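Local coordinates for cellulose binding domain-containing protein (Clostridium clariflavum, PDB 4B96) that probably binds cellulose through this family 3b carbohydrate-binding module, the calcium-containing C-terminal part of a longer, probably membrane-bound biomass-sensing protein, at residues S15-A20 with E114-D119; A20-F25 with F104-R109; R43-D48 with D119-L124; K47-N52 with S79-K84. One frame throughout, in Å; residues are numbered along the deposited sequence.

Contact 1: residues S15-A20 with E114-D119; sequences SLYSKA and EFNQED. With CA (calcium ion), chain E.
Tyr17 and Ser18 pair with Asn116 and Phe115 in a short antiparallel ribbon, a compact example of how a few strand residues can position a metal site. The main-chain bonds come first. Ser18 and Phe115 form the hydrogen-bonded pair, with Phe115 N giving the shorter bond to Ser18 O (2.8 Å), while Tyr17 and Asn116 form the adjacent non-hydrogen-bonded pair. Beyond the ribbon, Gln117 N continues the ladder with a nearly straight bond to Leu16 O (2.8 Å).

Side-chain polar contacts reinforce this end. The Gln117 amide reaches back across the strands, and its NE2 donates to Ser15 O (2.9 Å) as well as to Gln13 O. Asn116 turns its own amide along the chain: OD1 accepts from Glu118 N (3.1 Å) in an Asx turn just before the calcium ligand Asp119.

Packing lines both faces. On the one holding Tyr17 and Asn116, Asn116 OD1 lies over one face of the Tyr17 ring, toward its rim, with the amide plane 26° from the ring, and Tyr17 CE1 meets Asn116 CB (3.7 Å). The opposite face carries Ser18 and the buried Phe115. At the periphery, aliphatic carbons of two charged residues touch, Lys19 CG against Glu114 CG (3.6 Å). Separately, the Leu16 methyl CD1 packs against the Glu118 carboxylate at CD.

Metal coordination completes the contact. Asn116 O (2.2 Å) and Asp119 OD1 both bind the calcium, joined by Lys47 O, Asp120 OD1 and three waters. The ribbon thus supplies part of the seven-ligand calcium site of this CBM3 module.

Contact 2: residues A20-F25 with F104-R109; sequences AIRWDF and FGAITR
Strands 20-22 and 104-109 run antiparallel, their axes 4.7 Å apart at closest approach and 151° between their directions, with Ile21 and Ile107 as the hydrogen-bonded pair (Ile21 N to Ile107 O and Ile107 N to Ile21 O, both 3.0 Å). The two isoleucines lie side by side and point the same way, Ile21 CB resting on Ile107 CG1 (3.7 Å). On the other face, Ala106 CB is met by CD of Arg22, whose chain folds back over the sheet.

Past Arg22 the pairing becomes irregular, and side chains take over. Trp23, with CG between its backbone N and carbonyl carbon (chi1 44°), lays a face of its indole on the backbone of Gly105; CA of the glycine sits 3.9 Å from the centroid of the six-membered ring in a CH-pi contact, a closeness that a residue without a side chain permits.

Asp24 then replaces a main-chain acceptor: its OD1 takes the N-H of Gly105 (2.9 Å) from one face of the carboxylate and Arg22 NE from the opposite face. Arg22 NH2 makes a salt bridge to Asp24 OD2 (2.9 Å). Asp24 OD2 also touches Phe104 CB (3.4 Å), the Phe104 ring lying nearly parallel to the carboxylate plane. The arginine and the Gly105 N-H probably favour the charged form of this buried acid, against the nearby carboxylate of Glu12.

Trp23 and Ile107 face Tyr44, Phe46 and Leu86 of the other sheet, the aromatic and aliphatic core expected of the CBM3 beta-sandwich.

Contact 3: residues R43-D48 with D119-L124; sequences RYYFKD and DDWSFL. With CA (calcium ion), chain E.
The Tyr44 ring carries Ser122 CB over the centre of one face, 3.4 Å from its centroid in a CH-pi contact, and has a water in its plane at the edge. With CG opposite the backbone N (chi1 -175°), the ring passes beneath the 119-124 loop, where its hydroxyl arrives at the edge of the Phe123 ring. Tyr45 is met differently: Ser122 OG lies at its ring edge, and the Trp121 indole stands obliquely beside it, planes at 87°, with Tyr45 CB against Trp121 CB (3.7 Å).

Three hydrogen bonds fasten the loop to the strand. Ser122 works twice, accepting from Tyr45 N at OG (2.8 Å) and donating its own N-H to Tyr45 O (3.0 Å); the same OG also bonds to Lys135 O. Asp120, first residue of a type I turn ending at Phe123, takes Lys47 N at OD1 (2.9 Å), the donor standing above the carboxylate plane. Asp120 OD1 binds the calcium as well (2.5 Å), while OD2 receives protons from two waters, one a metal ligand and the other bound to Tyr44 OH. Both oxygens are therefore committed, which holds the carboxylate's rotation. Lys47 O is another calcium ligand (2.2 Å). The Lys47 side chain runs across that of Asp119, Lys47 CD touching Asp119 OD2 (3.6 Å), with the charged ends too far apart for a salt bridge.

Strand 40-47 lies between strands 83-90 and 136-140 in its sheet. Tyr45 OH bonds to Thr137 of the latter, and Tyr44 reaches Ile21 and Trp23 on strand 20-29 of the opposing sheet.

Contact 4: residues K47-N52 with S79-K84; sequences KDDYKN and SDSSHK. With CA (calcium ion), chain E.
Lys84 stretches fully beyond CG, which lies beside the backbone N (chi1 -72°), and this straight chain carries NZ to Asp48 O (2.9 Å). Ser81, by contrast, holds OG between its backbone N and carbonyl carbon (chi1 62°), where it can donate to Asp49 OD1 (2.8 Å) on the syn lone pair. These reaches close the end of an antiparallel strand pair in the CBM3 beta-sandwich, beside the calcium site.

The backbone pairing is brief. Lys47 and His83 form one non-hydrogen-bonded pair, and the bond that follows it runs from Asp48 N to Ser82 O (2.8 Å). Lys47 CA also approaches Ser82 O in a C-H...O contact (3.1 Å). Segment 79-84 enters this pairing through a type I turn from Asp80 to His83. On the face shared by the paired side chains, Lys47 CG lies over one face of the imidazole and Lys47 CE touches His83 CE1 (3.7 Å).

The ammonium group of Lys84 illustrates how one cation can organise an irregular loop. It stands above the carbonyl plane of Asp48, and Asp48 O and three waters surround it and must share its three protons. The waters donate onward: one to Asp48 OD2 and Tyr50 O, one to Asp49 OD1, and one to Lys51 O. Asp48 adds an Asx turn, OD2 accepting from Tyr50 N (3.2 Å).

Its other oxygen serves the metal indirectly. Asp48 OD1, salt-bridged to Arg109, also takes a proton from a calcium-bound water at 2.6 Å.

How the contacts relate
Followed from the N terminus, the chain meets segment 15-20 first, and contact 1 closes a loop of more than ninety residues when 114-119 returns to it. Contact 2 starts at the shared Ala20 and nests inside that loop; contact 4, the shortest closure, nests inside both. Contact 3 leaves from nearly the same strand end as contact 4, sharing Lys47 and Asp48, but runs on to 119-124 and therefore crosses contacts 1 and 2. Contact 2 lies in one sheet of the sandwich; contacts 3 and 4 involve strands 40-47 and 83-90 of the other. Arg109, salt-bridged to Asp48, joins the two sides, and Phe115 of contact 1 packs against both Ile21 and Asp48, while contacts 1, 3 and 4 converge on the calcium.

Contact 1: residues S15-A20 with E114-D119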
# COMPACT_ATOMS: atom_id res chain seq x y z
N SER A 15 21.32 12.22 5.39
CA SER A 15 21.42 13.71 5.49
C SER A 15 20.36 14.31 4.56
O SER A 15 20.10 13.77 3.49
CB SER A 15 22.77 14.18 5.01
OG SER A 15 23.76 13.83 5.95
N LEU A 16 19.77 15.43 4.97
CA LEU A 16 18.74 16.08 4.14
C LEU A 16 19.38 16.53 2.80
O LEU A 16 18.79 16.39 1.75
CB LEU A 16 18.16 17.29 4.89
CG LEU A 16 17.34 16.96 6.14
CD1 LEU A 16 16.52 18.17 6.51
CD2 LEU A 16 16.42 15.73 5.82
N TYR A 17 20.59 17.09 2.85
CA TYR A 17 21.28 17.47 1.61
C TYR A 17 22.31 16.43 1.19
O TYR A 17 23.21 16.10 1.96
CB TYR A 17 21.94 18.84 1.79
CG TYR A 17 20.90 19.93 1.98
CD1 TYR A 17 20.27 20.50 0.90
CD2 TYR A 17 20.53 20.36 3.25
CE1 TYR A 17 19.30 21.51 1.05
CE2 TYR A 17 19.55 21.37 3.42
CZ TYR A 17 18.95 21.93 2.31
OH TYR A 17 17.98 22.91 2.44
N SER A 18 22.20 15.91 -0.03
CA SER A 18 23.08 14.82 -0.42
C SER A 18 23.32 14.88 -1.92
O SER A 18 22.41 15.19 -2.67
CB SER A 18 22.41 13.48 -0.05
OG SER A 18 23.17 12.39 -0.53
N LYS A 19 24.51 14.50 -2.37
CA LYS A 19 24.78 14.44 -3.81
C LYS A 19 24.17 13.21 -4.46
O LYS A 19 23.99 13.18 -5.69
CB LYS A 19 26.27 14.51 -4.08
CG LYS A 19 26.77 15.90 -3.80
CD LYS A 19 28.24 16.11 -4.18
CE LYS A 19 28.74 17.47 -3.72
NZ LYS A 19 30.10 17.67 -4.32
N ALA A 20 23.80 12.22 -3.66
CA ALA A 20 23.23 11.02 -4.21
C ALA A 20 21.96 10.67 -3.45
O ALA A 20 21.88 10.84 -2.22
CB ALA A 20 24.25 9.85 -4.18
N GLU A 114 23.80 19.11 -5.08
CA GLU A 114 23.09 18.33 -4.06
C GLU A 114 21.57 18.34 -4.23
O GLU A 114 20.97 19.37 -4.57
CB GLU A 114 23.41 18.88 -2.66
CG GLU A 114 24.80 18.47 -2.14
CD GLU A 114 25.10 19.05 -0.73
OE1 GLU A 114 24.57 20.14 -0.39
OE2 GLU A 114 25.85 18.40 0.01
N PHE A 115 20.97 17.19 -3.94
CA PHE A 115 19.52 17.13 -3.72
C PHE A 115 19.17 17.63 -2.31
O PHE A 115 20.02 17.59 -1.40
CB PHE A 115 19.03 15.68 -3.78
CG PHE A 115 19.23 15.03 -5.09
CD1 PHE A 115 18.39 15.32 -6.16
CD2 PHE A 115 20.22 14.05 -5.25
CE1 PHE A 115 18.55 14.66 -7.41
CE2 PHE A 115 20.40 13.39 -6.48
CZ PHE A 115 19.56 13.69 -7.58
N ASN A 116 17.91 18.05 -2.13
CA ASN A 116 17.32 18.24 -0.81
C ASN A 116 16.28 17.14 -0.68
O ASN A 116 15.24 17.17 -1.36
CB ASN A 116 16.65 19.63 -0.74
CG ASN A 116 15.81 19.81 0.54
OD1 ASN A 116 15.91 19.02 1.49
ND2 ASN A 116 14.96 20.83 0.56
N GLN A 117 16.55 16.15 0.16
CA GLN A 117 15.72 14.99 0.23
C GLN A 117 14.50 15.20 1.12
O GLN A 117 13.61 14.33 1.18
CB GLN A 117 16.52 13.85 0.83
CG GLN A 117 17.77 13.52 0.03
CD GLN A 117 18.33 12.13 0.42
OE1 GLN A 117 17.85 11.14 -0.08
NE2 GLN A 117 19.32 12.09 1.30
N GLU A 118 14.47 16.32 1.81
CA GLU A 118 13.46 16.52 2.85
C GLU A 118 12.01 16.45 2.35
O GLU A 118 11.12 16.06 3.09
CB GLU A 118 13.66 17.84 3.59
CG GLU A 118 12.81 17.89 4.88
CD GLU A 118 13.04 19.16 5.71
OE1 GLU A 118 13.37 20.23 5.11
OE2 GLU A 118 12.90 19.06 6.96
N ASP A 119 11.79 16.82 1.08
CA ASP A 119 10.45 16.87 0.54
C ASP A 119 10.22 15.71 -0.43
O ASP A 119 9.28 15.75 -1.26
CB ASP A 119 10.27 18.23 -0.15
CG ASP A 119 11.40 18.55 -1.19
OD1 ASP A 119 12.24 17.64 -1.55
OD2 ASP A 119 11.44 19.72 -1.66
CA CA E . 13.95 17.03 -3.19
O HOH W 1 15.92 18.12 -4.25
O HOH W 2 13.35 19.55 -3.41
O HOH W 3 15.33 15.30 -4.04

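Contact 2: residues A20-F25 with F104-R109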
# COMPACT_ATOMS: atom_id res chain seq x y z
N ALA A 20 23.80 12.22 -3.66
CA ALA A 20 23.23 11.02 -4.21
C ALA A 20 21.96 10.67 -3.45
O ALA A 20 21.88 10.84 -2.22
CB ALA A 20 24.25 9.85 -4.18
N ILE A 21 20.96 10.18 -4.17
CA ILE A 21 19.81 9.60 -3.53
C ILE A 21 19.95 8.08 -3.68
O ILE A 21 20.22 7.59 -4.78
CB ILE A 21 18.51 10.10 -4.21
CG1 ILE A 21 18.24 11.56 -3.76
CG2 ILE A 21 17.30 9.16 -3.79
CD1 ILE A 21 17.04 12.21 -4.54
N ARG A 22 19.84 7.32 -2.58
CA ARG A 22 19.95 5.85 -2.69
C ARG A 22 18.59 5.22 -2.72
O ARG A 22 17.80 5.38 -1.76
CB ARG A 22 20.81 5.28 -1.56
CG ARG A 22 22.24 5.83 -1.66
CD ARG A 22 23.00 5.12 -2.85
NE ARG A 22 23.11 3.67 -2.68
CZ ARG A 22 24.07 3.08 -1.98
NH1 ARG A 22 25.00 3.82 -1.40
NH2 ARG A 22 24.08 1.76 -1.85
N TRP A 23 18.26 4.57 -3.82
CA TRP A 23 16.94 3.95 -3.92
C TRP A 23 16.93 2.46 -3.52
O TRP A 23 15.94 1.76 -3.76
CB TRP A 23 16.40 4.16 -5.32
CG TRP A 23 17.45 3.90 -6.44
CD1 TRP A 23 18.24 4.84 -7.12
CD2 TRP A 23 17.81 2.62 -6.97
NE1 TRP A 23 19.02 4.19 -8.06
CE2 TRP A 23 18.80 2.83 -7.96
CE3 TRP A 23 17.39 1.30 -6.69
CZ2 TRP A 23 19.37 1.77 -8.68
CZ3 TRP A 23 17.94 0.25 -7.40
CH2 TRP A 23 18.94 0.49 -8.40
N ASP A 24 18.04 1.97 -2.95
CA ASP A 24 18.22 0.51 -2.73
C ASP A 24 16.98 -0.21 -2.19
O ASP A 24 16.39 0.20 -1.13
CB ASP A 24 19.25 0.25 -1.65
CG ASP A 24 20.63 0.80 -2.01
OD1 ASP A 24 20.74 1.61 -2.98
OD2 ASP A 24 21.58 0.40 -1.31
N PHE A 25 16.64 -1.32 -2.81
CA PHE A 25 15.50 -2.09 -2.36
C PHE A 25 15.73 -3.58 -2.46
O PHE A 25 16.65 -4.05 -3.17
CB PHE A 25 14.23 -1.69 -3.10
CG PHE A 25 14.29 -1.90 -4.60
CD1 PHE A 25 13.92 -3.13 -5.16
CD2 PHE A 25 14.62 -0.82 -5.46
CE1 PHE A 25 13.95 -3.33 -6.55
CE2 PHE A 25 14.62 -1.00 -6.86
CZ PHE A 25 14.33 -2.27 -7.40
N PHE A 104 20.66 -2.52 -5.51
CA PHE A 104 21.17 -1.30 -4.87
C PHE A 104 21.67 -0.33 -5.94
O PHE A 104 22.24 -0.73 -6.94
CB PHE A 104 22.41 -1.54 -3.99
CG PHE A 104 22.20 -2.56 -2.91
CD1 PHE A 104 20.95 -3.10 -2.67
CD2 PHE A 104 23.25 -2.97 -2.13
CE1 PHE A 104 20.77 -4.06 -1.66
CE2 PHE A 104 23.06 -3.93 -1.14
CZ PHE A 104 21.83 -4.48 -0.93
N GLY A 105 21.48 0.96 -5.71
CA GLY A 105 22.07 1.93 -6.62
C GLY A 105 21.68 3.33 -6.22
O GLY A 105 21.10 3.54 -5.16
N ALA A 106 22.01 4.28 -7.09
CA ALA A 106 21.86 5.68 -6.77
C ALA A 106 21.30 6.43 -7.98
O ALA A 106 21.41 5.98 -9.15
CB ALA A 106 23.26 6.26 -6.37
N ILE A 107 20.75 7.62 -7.72
CA ILE A 107 20.68 8.64 -8.77
C ILE A 107 21.44 9.91 -8.31
O ILE A 107 21.51 10.19 -7.10
CB ILE A 107 19.21 9.04 -9.09
CG1 ILE A 107 18.47 9.46 -7.82
CG2 ILE A 107 18.52 7.91 -9.86
CD1 ILE A 107 17.04 10.02 -8.08
N THR A 108 21.99 10.66 -9.26
CA THR A 108 22.79 11.84 -8.96
C THR A 108 22.39 12.86 -10.02
O THR A 108 21.91 12.47 -11.09
CB THR A 108 24.32 11.50 -9.11
OG1 THR A 108 24.54 10.87 -10.39
CG2 THR A 108 24.76 10.52 -8.01
N ARG A 109 22.57 14.14 -9.75
CA ARG A 109 22.43 15.15 -10.78
C ARG A 109 23.70 15.09 -11.62
O ARG A 109 24.83 14.95 -11.09
CB ARG A 109 22.33 16.56 -10.17
CG ARG A 109 21.08 16.74 -9.31
CD ARG A 109 21.13 18.16 -8.80
NE ARG A 109 19.85 18.53 -8.19
CZ ARG A 109 19.59 19.79 -7.80
NH1 ARG A 109 20.53 20.73 -7.90
NH2 ARG A 109 18.38 20.09 -7.29

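Contact 3: residues R43-D48 with D119-L124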
# COMPACT_ATOMS: atom_id res chain seq x y z
N ARG A 43 9.08 2.13 -8.17
CA ARG A 43 9.20 3.58 -8.23
C ARG A 43 9.69 4.20 -6.95
O ARG A 43 9.19 3.83 -5.89
CB ARG A 43 7.86 4.23 -8.60
CG ARG A 43 7.47 3.92 -10.06
CD ARG A 43 6.10 4.50 -10.40
NE ARG A 43 5.77 4.01 -11.74
CZ ARG A 43 4.63 4.21 -12.37
NH1 ARG A 43 3.66 4.89 -11.80
NH2 ARG A 43 4.45 3.72 -13.59
N TYR A 44 10.62 5.14 -7.07
CA TYR A 44 11.11 5.95 -5.96
C TYR A 44 10.66 7.39 -6.26
O TYR A 44 11.05 7.98 -7.28
CB TYR A 44 12.63 5.87 -5.88
CG TYR A 44 13.19 6.60 -4.65
CD1 TYR A 44 13.33 8.01 -4.65
CD2 TYR A 44 13.54 5.89 -3.48
CE1 TYR A 44 13.80 8.67 -3.50
CE2 TYR A 44 14.02 6.53 -2.32
CZ TYR A 44 14.17 7.92 -2.34
OH TYR A 44 14.59 8.60 -1.22
N TYR A 45 9.82 7.94 -5.42
CA TYR A 45 9.26 9.28 -5.66
C TYR A 45 10.09 10.34 -5.02
O TYR A 45 10.43 10.23 -3.82
CB TYR A 45 7.88 9.37 -5.05
CG TYR A 45 6.96 8.39 -5.71
CD1 TYR A 45 6.24 8.76 -6.85
CD2 TYR A 45 6.81 7.11 -5.20
CE1 TYR A 45 5.44 7.89 -7.48
CE2 TYR A 45 5.93 6.19 -5.81
CZ TYR A 45 5.28 6.58 -6.95
OH TYR A 45 4.44 5.72 -7.61
N PHE A 46 10.40 11.39 -5.78
CA PHE A 46 11.18 12.49 -5.25
C PHE A 46 10.78 13.81 -5.90
O PHE A 46 10.10 13.86 -6.95
CB PHE A 46 12.67 12.20 -5.39
CG PHE A 46 13.16 12.16 -6.81
CD1 PHE A 46 12.97 11.02 -7.63
CD2 PHE A 46 13.85 13.27 -7.35
CE1 PHE A 46 13.45 10.96 -8.95
CE2 PHE A 46 14.33 13.21 -8.70
CZ PHE A 46 14.11 12.09 -9.50
N LYS A 47 11.14 14.90 -5.23
CA LYS A 47 10.81 16.23 -5.75
C LYS A 47 12.15 16.90 -6.09
O LYS A 47 12.96 17.10 -5.21
CB LYS A 47 10.09 17.03 -4.67
CG LYS A 47 9.59 18.41 -5.16
CD LYS A 47 8.80 19.10 -4.01
CE LYS A 47 8.10 20.40 -4.47
NZ LYS A 47 9.08 21.41 -4.86
N ASP A 48 12.37 17.27 -7.34
CA ASP A 48 13.63 17.91 -7.69
C ASP A 48 13.48 18.53 -9.07
O ASP A 48 12.74 18.03 -9.90
CB ASP A 48 14.75 16.88 -7.69
CG ASP A 48 16.11 17.53 -7.77
OD1 ASP A 48 16.55 18.09 -6.74
OD2 ASP A 48 16.72 17.48 -8.87
N ASP A 119 11.79 16.82 1.08
CA ASP A 119 10.45 16.87 0.54
C ASP A 119 10.22 15.71 -0.43
O ASP A 119 9.28 15.75 -1.26
CB ASP A 119 10.27 18.23 -0.15
CG ASP A 119 11.40 18.55 -1.19
OD1 ASP A 119 12.24 17.64 -1.55
OD2 ASP A 119 11.44 19.72 -1.66
N ASP A 120 11.05 14.66 -0.36
CA ASP A 120 10.91 13.54 -1.28
C ASP A 120 10.01 12.48 -0.66
O ASP A 120 10.27 11.96 0.46
CB ASP A 120 12.29 12.90 -1.57
CG ASP A 120 13.23 13.82 -2.32
OD1 ASP A 120 12.81 14.88 -2.84
OD2 ASP A 120 14.43 13.46 -2.42
N TRP A 121 8.93 12.13 -1.36
CA TRP A 121 7.97 11.18 -0.79
C TRP A 121 8.66 9.86 -0.32
O TRP A 121 8.34 9.32 0.74
CB TRP A 121 6.89 10.86 -1.85
CG TRP A 121 5.75 9.89 -1.43
CD1 TRP A 121 5.66 8.53 -1.71
CD2 TRP A 121 4.58 10.22 -0.67
NE1 TRP A 121 4.49 8.01 -1.15
CE2 TRP A 121 3.81 9.03 -0.54
CE3 TRP A 121 4.10 11.41 -0.12
CZ2 TRP A 121 2.57 9.01 0.11
CZ3 TRP A 121 2.88 11.39 0.52
CH2 TRP A 121 2.13 10.19 0.65
N SER A 122 9.58 9.33 -1.11
CA SER A 122 10.14 8.00 -0.76
C SER A 122 11.26 8.03 0.28
O SER A 122 11.78 6.98 0.63
CB SER A 122 10.63 7.27 -2.04
OG SER A 122 9.51 6.93 -2.85
N PHE A 123 11.65 9.22 0.73
CA PHE A 123 12.83 9.39 1.60
C PHE A 123 12.61 8.74 2.98
O PHE A 123 11.61 9.03 3.66
CB PHE A 123 13.13 10.86 1.78
CG PHE A 123 14.31 11.16 2.68
CD1 PHE A 123 15.57 10.55 2.47
CD2 PHE A 123 14.18 12.08 3.68
CE1 PHE A 123 16.65 10.90 3.30
CE2 PHE A 123 15.26 12.43 4.48
CZ PHE A 123 16.47 11.82 4.31
N LEU A 124 13.54 7.88 3.39
CA LEU A 124 13.36 7.11 4.65
C LEU A 124 14.50 7.42 5.61
O LEU A 124 15.67 7.18 5.31
CB LEU A 124 13.25 5.58 4.36
CG LEU A 124 13.18 4.57 5.52
CD1 LEU A 124 12.15 4.98 6.53
CD2 LEU A 124 12.87 3.09 5.02
CA CA E . 13.95 17.03 -3.19
O HOH W 4 15.25 11.12 -1.26
O HOH W 5 9.30 21.53 -1.45
O HOH W 1 15.92 18.12 -4.25
O HOH W 2 13.35 19.55 -3.41
O HOH W 3 15.33 15.30 -4.04

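Contact 4: residues K47-N52 with S79-K84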
# COMPACT_ATOMS: atom_id res chain seq x y z
N LYS A 47 11.14 14.90 -5.23
CA LYS A 47 10.81 16.23 -5.75
C LYS A 47 12.15 16.90 -6.09
O LYS A 47 12.96 17.10 -5.21
CB LYS A 47 10.09 17.03 -4.67
CG LYS A 47 9.59 18.41 -5.16
CD LYS A 47 8.80 19.10 -4.01
CE LYS A 47 8.10 20.40 -4.47
NZ LYS A 47 9.08 21.41 -4.86
N ASP A 48 12.37 17.27 -7.34
CA ASP A 48 13.63 17.91 -7.69
C ASP A 48 13.48 18.53 -9.07
O ASP A 48 12.74 18.03 -9.90
CB ASP A 48 14.75 16.88 -7.69
CG ASP A 48 16.11 17.53 -7.77
OD1 ASP A 48 16.55 18.09 -6.74
OD2 ASP A 48 16.72 17.48 -8.87
N ASP A 49 14.15 19.63 -9.31
CA ASP A 49 13.92 20.38 -10.56
C ASP A 49 15.14 20.36 -11.50
O ASP A 49 15.19 21.14 -12.47
CB ASP A 49 13.50 21.79 -10.20
CG ASP A 49 12.07 22.11 -10.71
OD1 ASP A 49 11.53 21.40 -11.62
OD2 ASP A 49 11.51 23.13 -10.24
N TYR A 50 16.11 19.47 -11.24
CA TYR A 50 17.25 19.33 -12.14
C TYR A 50 16.88 18.30 -13.25
O TYR A 50 16.61 17.15 -12.96
CB TYR A 50 18.52 18.87 -11.38
CG TYR A 50 19.74 19.03 -12.26
CD1 TYR A 50 20.28 20.29 -12.49
CD2 TYR A 50 20.33 17.94 -12.88
CE1 TYR A 50 21.35 20.49 -13.32
CE2 TYR A 50 21.44 18.10 -13.69
CZ TYR A 50 21.94 19.38 -13.92
OH TYR A 50 23.00 19.56 -14.73
N LYS A 51 16.94 18.69 -14.52
CA LYS A 51 16.45 17.84 -15.61
C LYS A 51 17.30 16.55 -15.87
O LYS A 51 16.74 15.45 -16.04
CB LYS A 51 16.25 18.64 -16.88
CG LYS A 51 15.90 17.83 -18.14
CD LYS A 51 14.52 17.15 -18.08
CE LYS A 51 13.35 18.13 -17.79
NZ LYS A 51 12.22 17.41 -17.04
N ASN A 52 18.62 16.66 -15.78
CA ASN A 52 19.54 15.57 -16.19
C ASN A 52 20.02 14.72 -14.99
O ASN A 52 21.02 15.03 -14.34
CB ASN A 52 20.73 16.19 -16.88
CG ASN A 52 21.60 15.14 -17.60
OD1 ASN A 52 21.30 13.93 -17.55
ND2 ASN A 52 22.67 15.60 -18.25
N SER A 79 3.36 19.61 -15.06
CA SER A 79 2.99 20.30 -13.81
C SER A 79 2.69 19.40 -12.54
O SER A 79 1.83 18.49 -12.51
CB SER A 79 1.98 21.45 -14.01
OG SER A 79 2.59 22.69 -13.73
N ASP A 80 3.46 19.69 -11.49
CA ASP A 80 4.53 20.65 -11.72
C ASP A 80 5.82 19.89 -12.03
O ASP A 80 5.96 18.72 -11.63
CB ASP A 80 4.63 21.73 -10.62
CG ASP A 80 5.35 21.27 -9.37
OD1 ASP A 80 5.54 20.04 -9.21
OD2 ASP A 80 5.71 22.15 -8.55
N SER A 81 6.73 20.53 -12.76
CA SER A 81 7.99 19.92 -13.18
C SER A 81 8.78 19.19 -12.07
O SER A 81 9.48 18.23 -12.35
CB SER A 81 8.88 20.97 -13.88
OG SER A 81 9.24 22.07 -13.03
N SER A 82 8.63 19.62 -10.83
CA SER A 82 9.51 19.09 -9.77
C SER A 82 9.08 17.73 -9.21
O SER A 82 9.90 17.02 -8.66
CB SER A 82 9.59 20.14 -8.67
OG SER A 82 8.36 20.25 -8.01
N HIS A 83 7.81 17.35 -9.37
CA HIS A 83 7.31 16.06 -8.81
C HIS A 83 7.55 14.89 -9.73
O HIS A 83 7.00 14.83 -10.83
CB HIS A 83 5.82 16.18 -8.46
CG HIS A 83 5.56 17.07 -7.28
ND1 HIS A 83 5.36 18.42 -7.40
CD2 HIS A 83 5.53 16.80 -5.95
CE1 HIS A 83 5.16 18.95 -6.20
NE2 HIS A 83 5.27 17.99 -5.31
N LYS A 84 8.41 13.98 -9.31
CA LYS A 84 8.97 12.98 -10.22
C LYS A 84 8.99 11.63 -9.54
O LYS A 84 8.81 11.52 -8.32
CB LYS A 84 10.46 13.36 -10.52
CG LYS A 84 10.54 14.63 -11.45
CD LYS A 84 11.95 15.08 -11.60
CE LYS A 84 11.97 16.35 -12.45
NZ LYS A 84 13.34 16.81 -12.48
CA CA E . 13.95 17.03 -3.19
O HOH W 6 15.44 16.00 -10.88
O HOH W 1 15.92 18.12 -4.25
O HOH W 7 12.75 19.28 -13.67
O HOH W 8 14.09 14.99 -14.77
O HOH W 3 15.33 15.30 -4.04
O HOH W 2 13.35 19.55 -3.41